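Local coordinates for core protein VP7 (Bluetongue virus, PDB 1BVP) that forms, as homotrimers arranged in 260 capsomers on a VP3 scaffold, a layer of the viral core and probably binds host cell surface receptors, at residues 281-286 and 291-296. Residues are numbered along the deposited sequence; the frame is centred on the assembly and turned at random.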
loop_
_atom_site.group_PDB
_atom_site.type_symbol
_atom_site.label_atom_id
_atom_site.label_comp_id
_atom_site.label_asym_id
_atom_site.label_seq_id
_atom_site.Cartn_x
_atom_site.Cartn_y
_atom_site.Cartn_z
ATOM N N LEU A 281 -24.508 -2.824 13.644
ATOM C CA LEU A 281 -24.353 -4.228 13.260
ATOM C C LEU A 281 -22.881 -4.635 13.254
ATOM O O LEU A 281 -22.507 -5.686 13.807
ATOM C CB LEU A 281 -24.915 -4.409 11.851
ATOM C CG LEU A 281 -25.592 -5.670 11.279
ATOM C CD1 LEU A 281 -25.031 -5.892 9.891
ATOM C CD2 LEU A 281 -25.408 -6.890 12.120
ATOM N N ARG A 282 -22.055 -3.824 12.590
ATOM C CA ARG A 282 -20.622 -4.099 12.515
ATOM C C ARG A 282 -20.043 -4.169 13.927
ATOM O O ARG A 282 -19.327 -5.113 14.280
ATOM C CB ARG A 282 -19.890 -3.043 11.692
ATOM C CG ARG A 282 -18.403 -3.383 11.574
ATOM C CD ARG A 282 -17.532 -2.283 12.162
ATOM N NE ARG A 282 -17.798 -0.976 11.555
ATOM C CZ ARG A 282 -18.351 0.052 12.200
ATOM N NH1 ARG A 282 -18.689 -0.071 13.482
ATOM N NH2 ARG A 282 -18.620 1.180 11.546
ATOM N N THR A 283 -20.341 -3.163 14.739
ATOM C CA THR A 283 -19.884 -3.170 16.122
ATOM C C THR A 283 -20.302 -4.457 16.854
ATOM O O THR A 283 -19.471 -5.130 17.481
ATOM C CB THR A 283 -20.482 -2.017 16.868
ATOM O OG1 THR A 283 -20.110 -0.809 16.214
ATOM C CG2 THR A 283 -20.018 -2.034 18.281
ATOM N N ALA A 284 -21.581 -4.821 16.751
ATOM C CA ALA A 284 -22.085 -6.041 17.399
ATOM C C ALA A 284 -21.376 -7.305 16.931
ATOM O O ALA A 284 -21.091 -8.188 17.732
ATOM C CB ALA A 284 -23.577 -6.180 17.184
ATOM N N ILE A 285 -21.115 -7.419 15.636
ATOM C CA ILE A 285 -20.426 -8.592 15.128
ATOM C C ILE A 285 -18.972 -8.596 15.616
ATOM O O ILE A 285 -18.479 -9.621 16.079
ATOM C CB ILE A 285 -20.478 -8.636 13.570
ATOM C CG1 ILE A 285 -21.921 -8.738 13.091
ATOM C CG2 ILE A 285 -19.655 -9.785 13.028
ATOM C CD1 ILE A 285 -22.078 -8.463 11.625
ATOM N N LEU A 286 -18.286 -7.458 15.554
ATOM C CA LEU A 286 -16.890 -7.424 15.989
ATOM C C LEU A 286 -16.705 -7.663 17.503
ATOM O O LEU A 286 -15.642 -8.146 17.928
ATOM C CB LEU A 286 -16.206 -6.145 15.503
ATOM C CG LEU A 286 -15.915 -6.138 13.992
ATOM C CD1 LEU A 286 -15.399 -4.814 13.516
ATOM C CD2 LEU A 286 -14.946 -7.257 13.595
ATOM N N LEU A 291 -10.955 -8.455 17.487
ATOM C CA LEU A 291 -10.737 -7.257 16.721
ATOM C C LEU A 291 -11.460 -6.090 17.379
ATOM O O LEU A 291 -12.442 -6.279 18.102
ATOM C CB LEU A 291 -11.327 -7.436 15.327
ATOM C CG LEU A 291 -10.598 -7.811 14.038
ATOM C CD1 LEU A 291 -9.173 -8.143 14.229
ATOM C CD2 LEU A 291 -11.349 -8.968 13.410
ATOM N N PRO A 292 -10.898 -4.879 17.256
ATOM C CA PRO A 292 -11.568 -3.722 17.849
ATOM C C PRO A 292 -12.910 -3.557 17.124
ATOM O O PRO A 292 -13.025 -3.813 15.922
ATOM C CB PRO A 292 -10.602 -2.566 17.556
ATOM C CG PRO A 292 -9.663 -3.106 16.494
ATOM C CD PRO A 292 -9.516 -4.541 16.865
ATOM N N ASN A 293 -13.923 -3.124 17.856
ATOM C CA ASN A 293 -15.244 -2.988 17.290
ATOM C C ASN A 293 -15.560 -1.734 16.491
ATOM O O ASN A 293 -16.573 -1.696 15.799
ATOM C CB ASN A 293 -16.294 -3.273 18.358
ATOM C CG ASN A 293 -16.379 -2.184 19.400
ATOM O OD1 ASN A 293 -15.800 -1.098 19.247
ATOM N ND2 ASN A 293 -17.110 -2.453 20.468
ATOM N N MET A 294 -14.782 -0.663 16.624
ATOM C CA MET A 294 -15.083 0.508 15.787
ATOM C C MET A 294 -13.942 1.318 15.225
ATOM O O MET A 294 -14.150 2.220 14.425
ATOM C CB MET A 294 -16.221 1.391 16.322
ATOM C CG MET A 294 -16.160 1.843 17.748
ATOM S SD MET A 294 -17.616 2.857 18.015
ATOM C CE MET A 294 -18.647 1.775 18.923
ATOM N N LEU A 295 -12.720 0.941 15.568
ATOM C CA LEU A 295 -11.549 1.624 15.027
ATOM C C LEU A 295 -10.604 0.534 14.578
ATOM O O LEU A 295 -10.510 -0.513 15.223
ATOM C CB LEU A 295 -10.866 2.506 16.081
ATOM C CG LEU A 295 -11.654 3.744 16.519
ATOM C CD1 LEU A 295 -11.087 4.301 17.780
ATOM C CD2 LEU A 295 -11.670 4.776 15.427
ATOM N N PRO A 296 -9.963 0.727 13.413
ATOM C CA PRO A 296 -9.015 -0.257 12.879
ATOM C C PRO A 296 -7.965 -0.562 13.939
ATOM O O PRO A 296 -7.564 0.327 14.722
ATOM C CB PRO A 296 -8.341 0.487 11.722
ATOM C CG PRO A 296 -9.301 1.599 11.352
ATOM C CD PRO A 296 -10.015 1.966 12.613
#
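Thr283 and Asn293 bring the two backbones to within 4.8 Å (CA to CA), where the chain leaving helix 276-286 for helix 304-323 folds back along its last turns as an irregular loop. Leu286 contributes the largest single share, with Asn293 close behind. The Leu286 side chain points at the returning loop: CB lies 3.8 Å from Asn293 CA, CD1 meets Pro292 O, and CD2 reaches Leu291 CD2 at 4.0 Å. A turn earlier, with Thr283 OG1 set beside the backbone N (chi1 -58°), CG2 is swung anti to it and rests against the Asn293 amide, 3.7 Å from ND2. Met294 CE approaches both OG1 and CG2 of Thr283. The bent chain of Arg282 brings NH1 obliquely to Asn293 O, a polar approach at 3.5 Å that is not a hydrogen bond. Tyr271 packs on Leu286 and Leu291 and its hydroxyl donates to Pro292 O; Leu313 and Leu310 of helix 304-323 cover the same two leucines. Van der Waals contact thus fits the loop to its own helix, while hydrogen bonds outside the contact hold Arg282 NE (Val270 O) and NH2 (Ser272 O, His279 ND1), Thr283 OG1 (His279 O) and Asn293 ND2 (Asn287 OD1).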